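Long-range contacts in aromatic amino acid aminotransferase I (Candida albicans WO-1, PDB 6HNU), which probably catalyses pyridoxal-phosphate-dependent transfer of the amino group from aromatic L-amino acids to 2-oxoglutarate, giving aromatic oxo-acids and L-glutamate: residues 139-144 and 295-300; 183-188 and 220-225; 213-218 and 245-250; 250-255 and 390-395. All blocks are in the same frame, centred on the assembly; numbering follows the deposited sequence.

In the fold
The four contacts spread outward from one cofactor site, illustrating how a fold-type I aminotransferase builds its pocket from sheet ends and loops. Contacts 1 and 3 both touch pyridoxal phosphate, the first at the phosphate and the second at the ring; their centres are 11 Å apart, and strands 292-297 and 242-246 join them as neighbours in the large sheet. Contact 4 shares Y250 with contact 3, centre to centre about 9 Å, and continues toward the four-stranded antiparallel sheet that holds strand 393-399. Contact 2 is more peripheral: its centre is 11 Å from that of contact 3, with probable backbone hydrogen bonds from S222 O to Q217 N and L224 N to C214 O.

Contact 1: 139-144 and 295-300; sequences VGNTEA and LDSFSK. With PLP (pyridoxal-5'-phosphate), chain I.
With CG set anti to the carbonyl carbon (chi1 -79°), N141 swings its amide across the C-terminal end of strand 292-297, at L295, while the opposite choice at S297 (OG anti to the backbone N, chi1 -176°) sends that hydroxyl toward the cofactor phosphate. The amide of N141 donates from ND2 to L295 O at 2.9 Å. The bond is bent at the hydrogen (132°), and ND2 also stands well above the carbonyl plane rather than on a lone pair. ND2 makes a further, weak hydrogen bond to D246, the residue that faces the pyridine nitrogen of the cofactor, so N141 links the phosphate end of the pocket to a first-shell residue at the ring. One turn along the helix, A144 CB rests against L295 CD2 at 3.9 Å.

The phosphate itself is held from both segments. At the amino end of helix 141-152, N141 N donates to PLP O1P at 2.8 Å. The next amide, T142 N, donates to PLP O3P at 2.9 Å, and T142 OG1 grips PLP O3P a second time at 2.6 Å. From the other segment S297 OG reaches PLP O1P at 2.5 Å, and S299 OG reaches PLP O2P at 2.7 Å. S299 N donates to S297 OG in an ST turn, which ties the two phosphate-binding serines together. G140, the N-cap residue, has backbone angles suited to glycine, and its CA lies 3.5 Å from PLP O1P.

Five donors from these segments, joined by R307, thus surround the phosphate oxygens, and the helix amino end would be expected to favour its negative charge further.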
loop_
_atom_site.group_PDB
_atom_site.type_symbol
_atom_site.label_atom_id
_atom_site.label_comp_id
_atom_site.label_asym_id
_atom_site.label_seq_id
_atom_site.Cartn_x
_atom_site.Cartn_y
_atom_site.Cartn_z
ATOM N N VAL B 139 4.245 3.894 1.598
ATOM C CA VAL B 139 3.454 4.295 0.399
ATOM C C VAL B 139 2.630 5.536 0.733
ATOM O O VAL B 139 1.557 5.767 0.098
ATOM C CB VAL B 139 2.634 3.104 -0.139
ATOM C CG1 VAL B 139 3.565 1.984 -0.551
ATOM C CG2 VAL B 139 1.630 2.574 0.858
ATOM N N GLY B 140 3.179 6.378 1.591
ATOM C CA GLY B 140 2.549 7.620 2.048
ATOM C C GLY B 140 2.173 7.587 3.504
ATOM O O GLY B 140 2.202 6.510 4.127
ATOM N N ASN B 141 1.836 8.763 4.030
ATOM C CA ASN B 141 1.576 8.945 5.465
ATOM C C ASN B 141 0.274 8.227 5.861
ATOM O O ASN B 141 0.167 7.844 7.042
ATOM C CB ASN B 141 1.598 10.430 5.826
ATOM C CG ASN B 141 2.977 11.027 5.970
ATOM O OD1 ASN B 141 3.997 10.421 5.576
ATOM N ND2 ASN B 141 3.010 12.237 6.505
ATOM N N THR B 142 -0.683 8.072 4.944
ATOM C CA THR B 142 -1.934 7.328 5.208
ATOM C C THR B 142 -1.565 5.911 5.674
ATOM O O THR B 142 -1.946 5.494 6.782
ATOM C CB THR B 142 -2.850 7.312 3.977
ATOM O OG1 THR B 142 -3.011 8.679 3.571
ATOM C CG2 THR B 142 -4.184 6.672 4.320
ATOM N N GLU B 143 -0.797 5.222 4.854
ATOM C CA GLU B 143 -0.339 3.839 5.154
ATOM C C GLU B 143 0.566 3.901 6.383
ATOM O O GLU B 143 0.335 3.081 7.316
ATOM C CB GLU B 143 0.422 3.220 3.989
ATOM C CG GLU B 143 1.083 1.910 4.392
ATOM C CD GLU B 143 2.513 2.040 4.858
ATOM O OE1 GLU B 143 3.350 2.491 4.040
ATOM O OE2 GLU B 143 2.824 1.622 6.006
ATOM N N ALA B 144 1.530 4.837 6.429
ATOM C CA ALA B 144 2.498 4.865 7.550
ATOM C C ALA B 144 1.737 5.002 8.879
ATOM O O ALA B 144 2.114 4.344 9.825
ATOM C CB ALA B 144 3.537 5.939 7.360
ATOM N N LEU B 295 6.533 10.637 10.126
ATOM C CA LEU B 295 5.887 10.188 8.866
ATOM C C LEU B 295 6.120 11.288 7.836
ATOM O O LEU B 295 5.542 12.394 7.942
ATOM C CB LEU B 295 4.403 9.880 9.086
ATOM C CG LEU B 295 4.068 9.163 10.394
ATOM C CD1 LEU B 295 2.576 8.919 10.483
ATOM C CD2 LEU B 295 4.836 7.861 10.553
ATOM N N ASP B 296 7.001 11.027 6.880
ATOM C CA ASP B 296 7.318 11.988 5.793
ATOM C C ASP B 296 6.709 11.562 4.472
ATOM O O ASP B 296 6.658 10.349 4.176
ATOM C CB ASP B 296 8.840 12.091 5.588
ATOM C CG ASP B 296 9.523 13.074 6.510
ATOM O OD1 ASP B 296 9.061 14.225 6.555
ATOM O OD2 ASP B 296 10.580 12.711 7.105
ATOM N N SER B 297 6.253 12.523 3.661
ATOM C CA SER B 297 5.564 12.207 2.400
ATOM C C SER B 297 5.995 13.177 1.297
ATOM O O SER B 297 6.207 14.357 1.592
ATOM C CB SER B 297 4.086 12.314 2.581
ATOM O OG SER B 297 3.427 11.916 1.402
ATOM N N PHE B 298 5.986 12.709 0.066
ATOM C CA PHE B 298 6.129 13.570 -1.140
ATOM C C PHE B 298 4.791 14.155 -1.596
ATOM O O PHE B 298 4.769 14.955 -2.547
ATOM C CB PHE B 298 6.729 12.765 -2.277
ATOM C CG PHE B 298 8.193 12.508 -2.093
ATOM C CD1 PHE B 298 9.074 13.551 -1.852
ATOM C CD2 PHE B 298 8.687 11.219 -2.194
ATOM C CE1 PHE B 298 10.437 13.316 -1.781
ATOM C CE2 PHE B 298 10.046 10.981 -2.071
ATOM C CZ PHE B 298 10.908 12.020 -1.809
ATOM N N SER B 299 3.681 13.798 -0.949
ATOM C CA SER B 299 2.332 14.123 -1.484
ATOM C C SER B 299 2.145 15.622 -1.682
ATOM O O SER B 299 1.600 15.975 -2.744
ATOM C CB SER B 299 1.224 13.505 -0.648
ATOM O OG SER B 299 1.266 12.112 -0.820
ATOM N N LYS B 300 2.539 16.464 -0.730
ATOM C CA LYS B 300 2.247 17.914 -0.784
ATOM C C LYS B 300 3.423 18.669 -1.418
ATOM O O LYS B 300 3.319 19.911 -1.558
ATOM C CB LYS B 300 2.006 18.518 0.595
ATOM C CG LYS B 300 1.180 17.698 1.562
ATOM C CD LYS B 300 -0.167 17.353 1.076
ATOM C CE LYS B 300 -0.857 16.489 2.114
ATOM N NZ LYS B 300 -2.250 16.175 1.735
HETATM N N1 PLP I . -1.665 13.016 7.283
HETATM C C2 PLP I . -2.313 14.178 7.404
HETATM C C2A PLP I . -2.422 14.798 8.752
HETATM C C3 PLP I . -2.885 14.805 6.300
HETATM O O3 PLP I . -3.593 15.958 6.505
HETATM C C4 PLP I . -2.789 14.184 5.038
HETATM C C4A PLP I . -3.409 14.809 3.872
HETATM C C5 PLP I . -2.073 12.985 4.923
HETATM C C6 PLP I . -1.558 12.434 6.069
HETATM C C5A PLP I . -1.993 12.230 3.619
HETATM O O4P PLP I . -0.630 11.800 3.352
HETATM P P PLP I . -0.223 10.893 2.166
HETATM O O1P PLP I . 1.283 10.913 2.297
HETATM O O2P PLP I . -0.765 11.573 0.877
HETATM O O3P PLP I . -0.851 9.520 2.393
#

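Contact 2: 183-188 and 220-225; sequences VTMDEF and TGSSLS
M185 and T220 reach toward each other tip to tip, the thioether methyl of M185, CE, stopping 3.6 Å from T220 CG2. The bend at the last torsion of M185 (chi3 88°) turns CE toward the threonine. S222 comes in differently: its CB presses on the backbone of the opposite segment rather than on a side chain, lying 3.3 Å from E187 O and 3.6 Å from F188 C. The F188 side chain itself starts off away from this partner, and one face of its ring is covered by CG of the preceding E187, centred over the plane.

Residues 187-188 make the turn between strand 179-186 and the antiparallel edge strand 189-190, so the contact sets a hairpin of the large sheet against the loop that leads into helix 226-239. Each side has its own small polar motif. In an Asx turn, F188 N donates to D186 OD1 from above the carboxylate plane, and that same oxygen has a salt bridge to R228 of the helix. In an ST turn, S222 N donates to T220 OG1, whose hydroxyl also hydrogen-bonds Q217.

No direct hydrogen bond joins the two segments, but water lies between them. One molecule is within reach of E187 O, at 2.7 Å, and of T220 O. A second bridges the segments, donating to F188 O at 2.9 Å while accepting from S225 N, the N-cap position of helix 226-239. L224 directs its CD2 branch back to F188 O, 3.8 Å away, although its CB starts off in another direction.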
loop_
_atom_site.group_PDB
_atom_site.type_symbol
_atom_site.label_atom_id
_atom_site.label_comp_id
_atom_site.label_asym_id
_atom_site.label_seq_id
_atom_site.Cartn_x
_atom_site.Cartn_y
_atom_site.Cartn_z
ATOM N N VAL B 183 -6.346 16.054 23.264
ATOM C CA VAL B 183 -5.416 16.946 23.983
ATOM C C VAL B 183 -5.823 18.387 23.653
ATOM O O VAL B 183 -5.954 18.702 22.470
ATOM C CB VAL B 183 -3.962 16.638 23.574
ATOM C CG1 VAL B 183 -2.971 17.603 24.202
ATOM C CG2 VAL B 183 -3.595 15.191 23.903
ATOM N N THR B 184 -5.989 19.231 24.674
ATOM C CA THR B 184 -6.582 20.569 24.535
ATOM C C THR B 184 -5.603 21.476 23.775
ATOM O O THR B 184 -4.354 21.385 24.026
ATOM C CB THR B 184 -7.017 21.133 25.884
ATOM O OG1 THR B 184 -7.976 20.203 26.401
ATOM C CG2 THR B 184 -7.562 22.536 25.720
ATOM N N MET B 185 -6.167 22.231 22.836
ATOM C CA MET B 185 -5.427 23.171 21.969
ATOM C C MET B 185 -5.880 24.605 22.247
ATOM O O MET B 185 -7.017 24.813 22.713
ATOM C CB MET B 185 -5.662 22.883 20.492
ATOM C CG MET B 185 -5.202 21.506 20.090
ATOM S SD MET B 185 -5.845 21.073 18.497
ATOM C CE MET B 185 -4.591 21.736 17.398
ATOM N N ASP B 186 -5.021 25.550 21.912
ATOM C CA ASP B 186 -5.451 26.944 21.675
ATOM C C ASP B 186 -5.156 27.219 20.194
ATOM O O ASP B 186 -4.971 26.258 19.433
ATOM C CB ASP B 186 -4.805 27.890 22.692
ATOM C CG ASP B 186 -3.287 28.013 22.583
ATOM O OD1 ASP B 186 -2.697 27.445 21.620
ATOM O OD2 ASP B 186 -2.690 28.618 23.501
ATOM N N GLU B 187 -5.204 28.463 19.764
ATOM C CA GLU B 187 -5.033 28.790 18.333
ATOM C C GLU B 187 -3.589 28.493 17.906
ATOM O O GLU B 187 -3.358 28.489 16.721
ATOM C CB GLU B 187 -5.416 30.236 18.039
ATOM C CG GLU B 187 -4.500 31.252 18.691
ATOM C CD GLU B 187 -5.029 31.878 19.966
ATOM O OE1 GLU B 187 -5.486 31.115 20.887
ATOM O OE2 GLU B 187 -4.952 33.135 20.041
ATOM N N PHE B 188 -2.673 28.215 18.820
ATOM C CA PHE B 188 -1.255 27.922 18.458
ATOM C C PHE B 188 -0.948 26.429 18.594
ATOM O O PHE B 188 0.237 26.098 18.485
ATOM C CB PHE B 188 -0.294 28.770 19.297
ATOM C CG PHE B 188 -0.588 30.248 19.221
ATOM C CD1 PHE B 188 -0.452 30.934 18.022
ATOM C CD2 PHE B 188 -1.081 30.923 20.322
ATOM C CE1 PHE B 188 -0.717 32.299 17.958
ATOM C CE2 PHE B 188 -1.360 32.281 20.251
ATOM C CZ PHE B 188 -1.197 32.956 19.066
ATOM N N THR B 220 -6.492 23.192 12.202
ATOM C CA THR B 220 -6.349 24.500 12.908
ATOM C C THR B 220 -5.426 25.439 12.124
ATOM O O THR B 220 -5.625 26.659 12.218
ATOM C CB THR B 220 -5.908 24.336 14.356
ATOM O OG1 THR B 220 -4.577 23.797 14.334
ATOM C CG2 THR B 220 -6.856 23.475 15.158
ATOM N N GLY B 221 -4.527 24.913 11.291
ATOM C CA GLY B 221 -3.551 25.754 10.577
ATOM C C GLY B 221 -2.514 26.270 11.560
ATOM O O GLY B 221 -1.648 27.073 11.169
ATOM N N SER B 222 -2.528 25.760 12.789
ATOM C CA SER B 222 -1.552 26.102 13.838
ATOM C C SER B 222 -0.199 25.386 13.580
ATOM O O SER B 222 -0.129 24.351 12.912
ATOM C CB SER B 222 -2.141 25.783 15.213
ATOM O OG SER B 222 -2.122 24.395 15.465
ATOM N N SER B 223 0.895 25.889 14.101
ATOM C CA SER B 223 2.174 25.129 14.086
ATOM C C SER B 223 2.783 25.233 15.468
ATOM O O SER B 223 2.858 26.373 15.990
ATOM C CB SER B 223 3.148 25.636 13.023
ATOM O OG SER B 223 2.579 25.709 11.745
ATOM N N LEU B 224 3.169 24.128 16.088
ATOM C CA LEU B 224 3.789 24.230 17.428
ATOM C C LEU B 224 5.115 24.973 17.317
ATOM O O LEU B 224 5.948 24.626 16.447
ATOM C CB LEU B 224 3.993 22.845 18.016
ATOM C CG LEU B 224 2.703 22.149 18.427
ATOM C CD1 LEU B 224 3.011 20.711 18.814
ATOM C CD2 LEU B 224 2.056 22.889 19.586
ATOM N N SER B 225 5.278 25.992 18.161
ATOM C CA SER B 225 6.546 26.753 18.318
ATOM C C SER B 225 7.666 25.815 18.773
ATOM O O SER B 225 7.400 24.737 19.381
ATOM C CB SER B 225 6.338 27.874 19.324
ATOM O OG SER B 225 6.246 27.316 20.632
HETATM O O HOH W 1 -5.351 28.313 14.866
HETATM O O HOH W 2 2.832 27.164 19.231
#

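Contact 3: 213-218 and 245-250; sequences ICTGQN and EDEPYY. With PLP (pyridoxal-5'-phosphate), chain I.
T215 and E247 meet at about a right angle, and the threonine engages both carboxylate oxygens. Its OG1 donates to the syn lone pair of E247 OE1, 2.6 Å away, and the backbone N of T215 donates to E247 OE2 at 2.9 Å from the syn side, 21° out of the carboxylate plane. The glutamate can present this two-pronged face because its chain folds at chi2 (-72°). R229 donates to T215 OG1 as well, so the hydroxyl is fixed from two directions. A water completes the network, donating to E247 OE2 and T215 O and accepting from Y249 N.

At the cofactor the two segments converge on the phenolic oxygen, PLP O3. It donates to Y249 OH at 2.6 Å and accepts from N218 ND2 at 3.2 Å; the amide and tyrosine ring planes stand 72° apart. R463 holds the other end of the N218 amide. D246 brings OD2 to 2.8 Å from the pyridine nitrogen, PLP N1, the placement of the aspartate in fold-type I enzymes, and Y211 hydrogen-bonds the same carboxylate oxygen.

Farther out, I213 CG2 and T215 O lie at the edge of the Y249 ring, while P248 CG lies above one face, offset toward the rim. I213 CA makes a CA-H...O contact with D246 O (3.5 Å), a buried carbonyl oxygen for which the model offers no hydrogen-bond partner; I213 CG2 also lies against it.

Segment 213-218 runs on from strand 209-212 toward helix 226-239, and segment 245-250 from strand 242-246, which lies between parallel strands 209-212 and 292-297.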
loop_
_atom_site.group_PDB
_atom_site.type_symbol
_atom_site.label_atom_id
_atom_site.label_comp_id
_atom_site.label_asym_id
_atom_site.label_seq_id
_atom_site.Cartn_x
_atom_site.Cartn_y
_atom_site.Cartn_z
ATOM N N ILE B 213 0.065 16.530 14.207
ATOM C CA ILE B 213 0.375 17.157 12.895
ATOM C C ILE B 213 0.934 18.529 13.233
ATOM O O ILE B 213 0.186 19.525 13.168
ATOM C CB ILE B 213 -0.896 17.195 12.031
ATOM C CG1 ILE B 213 -1.616 15.847 12.029
ATOM C CG2 ILE B 213 -0.563 17.660 10.633
ATOM C CD1 ILE B 213 -3.089 15.907 11.674
ATOM N N CYS B 214 2.215 18.599 13.611
ATOM C CA CYS B 214 2.669 19.727 14.422
ATOM C C CYS B 214 2.969 20.943 13.538
ATOM O O CYS B 214 3.029 22.023 14.100
ATOM C CB CYS B 214 3.811 19.318 15.329
ATOM S SG CYS B 214 5.128 18.400 14.511
ATOM N N THR B 215 3.164 20.769 12.231
ATOM C CA THR B 215 3.430 21.860 11.262
ATOM C C THR B 215 2.262 22.009 10.285
ATOM O O THR B 215 2.028 21.096 9.469
ATOM C CB THR B 215 4.755 21.648 10.521
ATOM O OG1 THR B 215 5.743 21.295 11.495
ATOM C CG2 THR B 215 5.183 22.887 9.769
ATOM N N GLY B 216 1.545 23.132 10.320
ATOM C CA GLY B 216 0.404 23.320 9.404
ATOM C C GLY B 216 -0.732 22.377 9.794
ATOM O O GLY B 216 -1.333 21.700 8.887
ATOM N N GLN B 217 -0.909 22.220 11.098
ATOM C CA GLN B 217 -1.846 21.281 11.761
ATOM C C GLN B 217 -3.188 21.295 11.013
ATOM O O GLN B 217 -3.650 22.367 10.651
ATOM C CB GLN B 217 -2.046 21.691 13.207
ATOM C CG GLN B 217 -2.557 20.619 14.155
ATOM C CD GLN B 217 -4.056 20.388 14.142
ATOM O OE1 GLN B 217 -4.849 21.260 13.777
ATOM N NE2 GLN B 217 -4.442 19.180 14.533
ATOM N N ASN B 218 -3.748 20.108 10.740
ATOM C CA ASN B 218 -5.059 19.950 10.069
ATOM C C ASN B 218 -6.073 19.612 11.163
ATOM O O ASN B 218 -5.966 18.527 11.744
ATOM C CB ASN B 218 -4.950 18.860 9.007
ATOM C CG ASN B 218 -6.222 18.589 8.239
ATOM O OD1 ASN B 218 -7.211 19.296 8.388
ATOM N ND2 ASN B 218 -6.183 17.604 7.361
ATOM N N GLU B 245 4.910 12.163 14.674
ATOM C CA GLU B 245 4.805 13.476 14.017
ATOM C C GLU B 245 4.478 13.146 12.559
ATOM O O GLU B 245 5.331 12.680 11.783
ATOM C CB GLU B 245 5.974 14.453 14.287
ATOM C CG GLU B 245 7.343 14.098 13.709
ATOM C CD GLU B 245 8.443 15.133 13.920
ATOM O OE1 GLU B 245 8.113 16.302 14.274
ATOM O OE2 GLU B 245 9.652 14.816 13.595
ATOM N N ASP B 246 3.226 13.383 12.226
ATOM C CA ASP B 246 2.681 13.171 10.882
ATOM C C ASP B 246 2.820 14.498 10.158
ATOM O O ASP B 246 2.039 15.421 10.409
ATOM C CB ASP B 246 1.266 12.620 10.970
ATOM C CG ASP B 246 0.592 12.425 9.648
ATOM O OD1 ASP B 246 1.282 12.546 8.570
ATOM O OD2 ASP B 246 -0.635 12.150 9.698
ATOM N N GLU B 247 3.811 14.589 9.288
ATOM C CA GLU B 247 4.353 15.900 8.886
ATOM C C GLU B 247 4.358 16.031 7.371
ATOM O O GLU B 247 5.355 16.472 6.797
ATOM C CB GLU B 247 5.721 16.009 9.550
ATOM C CG GLU B 247 5.617 16.450 10.987
ATOM C CD GLU B 247 5.222 17.924 11.051
ATOM O OE1 GLU B 247 6.139 18.761 11.197
ATOM O OE2 GLU B 247 3.998 18.234 10.985
ATOM N N PRO B 248 3.219 15.830 6.686
ATOM C CA PRO B 248 3.184 16.028 5.229
ATOM C C PRO B 248 3.311 17.513 4.829
ATOM O O PRO B 248 3.689 17.806 3.694
ATOM C CB PRO B 248 1.840 15.442 4.831
ATOM C CG PRO B 248 0.973 15.703 6.069
ATOM C CD PRO B 248 1.891 15.561 7.262
ATOM N N TYR B 249 3.068 18.434 5.753
ATOM C CA TYR B 249 3.026 19.881 5.436
ATOM C C TYR B 249 4.306 20.575 5.915
ATOM O O TYR B 249 4.356 21.802 5.878
ATOM C CB TYR B 249 1.801 20.536 6.085
ATOM C CG TYR B 249 0.471 19.881 5.818
ATOM C CD1 TYR B 249 -0.069 19.823 4.549
ATOM C CD2 TYR B 249 -0.255 19.323 6.847
ATOM C CE1 TYR B 249 -1.303 19.244 4.306
ATOM C CE2 TYR B 249 -1.497 18.765 6.634
ATOM C CZ TYR B 249 -2.024 18.712 5.361
ATOM O OH TYR B 249 -3.254 18.161 5.106
ATOM N N TYR B 250 5.331 19.826 6.361
ATOM C CA TYR B 250 6.560 20.422 6.920
ATOM C C TYR B 250 7.162 21.447 5.959
ATOM O O TYR B 250 7.623 22.468 6.415
ATOM C CB TYR B 250 7.618 19.362 7.232
ATOM C CG TYR B 250 8.799 19.927 7.982
ATOM C CD1 TYR B 250 8.726 20.180 9.343
ATOM C CD2 TYR B 250 9.993 20.191 7.333
ATOM C CE1 TYR B 250 9.802 20.667 10.051
ATOM C CE2 TYR B 250 11.081 20.693 8.021
ATOM C CZ TYR B 250 10.984 20.945 9.372
ATOM O OH TYR B 250 12.031 21.433 10.051
HETATM N N1 PLP I . -1.665 13.016 7.283
HETATM C C2 PLP I . -2.313 14.178 7.404
HETATM C C2A PLP I . -2.422 14.798 8.752
HETATM C C3 PLP I . -2.885 14.805 6.300
HETATM O O3 PLP I . -3.593 15.958 6.505
HETATM C C4 PLP I . -2.789 14.184 5.038
HETATM C C4A PLP I . -3.409 14.809 3.872
HETATM C C5 PLP I . -2.073 12.985 4.923
HETATM C C6 PLP I . -1.558 12.434 6.069
HETATM C C5A PLP I . -1.993 12.230 3.619
HETATM O O4P PLP I . -0.630 11.800 3.352
HETATM P P PLP I . -0.223 10.893 2.166
HETATM O O1P PLP I . 1.283 10.913 2.297
HETATM O O2P PLP I . -0.765 11.573 0.877
HETATM O O3P PLP I . -0.851 9.520 2.393
HETATM O O HOH W 3 2.750 18.664 8.643
#

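Contact 4: 250-255 and 390-395; sequences YFLQME and AGMFFT
Q253 and A390 pass so close, 3.9 Å between their CA atoms, that their backbones form a single beta bridge. In this fold-type I aminotransferase the loop after strand 242-246 of the large mixed sheet thus meets the loop leading into strand 393-399 of the four-stranded antiparallel sheet.

Around the bridge the packing is close. G391 N donates to L252 O at 2.9 Å, though from well above the carbonyl plane (63° out of it), and the same oxygen has A390 CA at 3.3 Å as a CA-H...O contact. The methyl of A390 fits against Q253 CA and CG, both at 3.6 Å. The bend of M254 at chi3 brings its CE against the backbone N of A390. G391 itself takes backbone angles that call for glycine, and L252 CB packs on its N and CA, each 3.7 Å away.

Beyond G391 the contact is looser. The tip of L252, CD1, meets M392 CE only at 4.1 Å, their chains crossing obliquely. M392 also packs on G46 of the second subunit, which lines a phenylalanine pocket. L252 leans on helix 334-377 through L359 and Y363.

On the remaining flank Q253 folds back on its own loop: its NE2 donates to Y250 O at 2.8 Å and also stands 3.3 Å above the centre of the Y250 ring.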
loop_
_atom_site.group_PDB
_atom_site.type_symbol
_atom_site.label_atom_id
_atom_site.label_comp_id
_atom_site.label_asym_id
_atom_site.label_seq_id
_atom_site.Cartn_x
_atom_site.Cartn_y
_atom_site.Cartn_z
ATOM N N TYR B 250 5.331 19.826 6.361
ATOM C CA TYR B 250 6.560 20.422 6.920
ATOM C C TYR B 250 7.162 21.447 5.959
ATOM O O TYR B 250 7.623 22.468 6.415
ATOM C CB TYR B 250 7.618 19.362 7.232
ATOM C CG TYR B 250 8.799 19.927 7.982
ATOM C CD1 TYR B 250 8.726 20.180 9.343
ATOM C CD2 TYR B 250 9.993 20.191 7.333
ATOM C CE1 TYR B 250 9.802 20.667 10.051
ATOM C CE2 TYR B 250 11.081 20.693 8.021
ATOM C CZ TYR B 250 10.984 20.945 9.372
ATOM O OH TYR B 250 12.031 21.433 10.051
ATOM N N PHE B 251 7.115 21.228 4.656
ATOM C CA PHE B 251 7.793 22.118 3.688
ATOM C C PHE B 251 6.772 23.125 3.143
ATOM O O PHE B 251 7.078 23.807 2.156
ATOM C CB PHE B 251 8.565 21.279 2.661
ATOM C CG PHE B 251 9.850 20.739 3.231
ATOM C CD1 PHE B 251 10.797 21.604 3.767
ATOM C CD2 PHE B 251 10.068 19.378 3.335
ATOM C CE1 PHE B 251 11.952 21.115 4.348
ATOM C CE2 PHE B 251 11.226 18.890 3.937
ATOM C CZ PHE B 251 12.170 19.763 4.427
ATOM N N LEU B 252 5.592 23.250 3.788
ATOM C CA LEU B 252 4.671 24.376 3.508
ATOM C C LEU B 252 4.863 25.431 4.595
ATOM O O LEU B 252 3.988 26.312 4.723
ATOM C CB LEU B 252 3.220 23.884 3.449
ATOM C CG LEU B 252 2.965 22.737 2.469
ATOM C CD1 LEU B 252 1.485 22.473 2.317
ATOM C CD2 LEU B 252 3.581 23.015 1.108
ATOM N N GLN B 253 5.977 25.391 5.332
ATOM C CA GLN B 253 6.384 26.554 6.164
ATOM C C GLN B 253 6.506 27.807 5.280
ATOM O O GLN B 253 6.861 27.706 4.078
ATOM C CB GLN B 253 7.630 26.255 6.975
ATOM C CG GLN B 253 7.326 25.286 8.113
ATOM C CD GLN B 253 8.562 24.859 8.843
ATOM O OE1 GLN B 253 9.163 25.624 9.588
ATOM N NE2 GLN B 253 9.014 23.637 8.579
ATOM N N MET B 254 6.192 28.963 5.875
ATOM C CA MET B 254 6.102 30.239 5.146
ATOM C C MET B 254 6.840 31.308 5.943
ATOM O O MET B 254 7.084 31.116 7.139
ATOM C CB MET B 254 4.640 30.656 4.952
ATOM C CG MET B 254 3.886 29.738 4.019
ATOM S SD MET B 254 2.103 30.022 4.004
ATOM C CE MET B 254 1.757 29.549 5.703
ATOM N N GLU B 255 7.085 32.434 5.278
ATOM C CA GLU B 255 7.530 33.685 5.932
ATOM C C GLU B 255 6.435 34.081 6.929
ATOM O O GLU B 255 5.253 33.802 6.633
ATOM C CB GLU B 255 7.790 34.768 4.880
ATOM C CG GLU B 255 8.764 34.365 3.784
ATOM C CD GLU B 255 10.107 33.786 4.200
ATOM O OE1 GLU B 255 10.499 33.931 5.388
ATOM O OE2 GLU B 255 10.752 33.156 3.314
ATOM N N ALA B 390 2.649 28.079 8.669
ATOM C CA ALA B 390 2.908 26.876 7.839
ATOM C C ALA B 390 1.600 26.236 7.403
ATOM O O ALA B 390 0.590 26.403 8.076
ATOM C CB ALA B 390 3.764 25.890 8.600
ATOM N N GLY B 391 1.620 25.550 6.284
ATOM C CA GLY B 391 0.503 24.687 5.872
ATOM C C GLY B 391 -0.365 25.288 4.789
ATOM O O GLY B 391 -0.013 26.362 4.225
ATOM N N MET B 392 -1.457 24.586 4.472
ATOM C CA MET B 392 -2.375 24.962 3.382
ATOM C C MET B 392 -3.685 25.504 3.961
ATOM O O MET B 392 -4.503 25.970 3.174
ATOM C CB MET B 392 -2.634 23.797 2.424
ATOM C CG MET B 392 -3.201 22.555 3.065
ATOM S SD MET B 392 -3.624 21.343 1.825
ATOM C CE MET B 392 -2.142 21.303 0.824
ATOM N N PHE B 393 -3.836 25.521 5.270
ATOM C CA PHE B 393 -5.138 25.843 5.910
ATOM C C PHE B 393 -5.082 27.150 6.679
ATOM O O PHE B 393 -4.068 27.510 7.301
ATOM C CB PHE B 393 -5.544 24.726 6.865
ATOM C CG PHE B 393 -5.684 23.394 6.175
ATOM C CD1 PHE B 393 -6.631 23.207 5.185
ATOM C CD2 PHE B 393 -4.898 22.311 6.567
ATOM C CE1 PHE B 393 -6.788 21.962 4.583
ATOM C CE2 PHE B 393 -5.059 21.079 5.956
ATOM C CZ PHE B 393 -5.974 20.916 4.949
ATOM N N PHE B 394 -6.215 27.847 6.652
ATOM C CA PHE B 394 -6.489 29.021 7.506
ATOM C C PHE B 394 -7.772 28.730 8.287
ATOM O O PHE B 394 -8.546 27.890 7.864
ATOM C CB PHE B 394 -6.619 30.288 6.648
ATOM C CG PHE B 394 -7.782 30.350 5.700
ATOM C CD1 PHE B 394 -8.998 30.874 6.112
ATOM C CD2 PHE B 394 -7.671 29.889 4.403
ATOM C CE1 PHE B 394 -10.062 30.922 5.235
ATOM C CE2 PHE B 394 -8.740 29.943 3.528
ATOM C CZ PHE B 394 -9.942 30.459 3.949
ATOM N N THR B 395 -7.933 29.338 9.441
ATOM C CA THR B 395 -9.202 29.240 10.201
ATOM C C THR B 395 -9.750 30.628 10.531
ATOM O O THR B 395 -8.962 31.582 10.728
ATOM C CB THR B 395 -9.047 28.366 11.434
ATOM O OG1 THR B 395 -8.016 28.905 12.267
ATOM C CG2 THR B 395 -8.778 26.939 11.023
#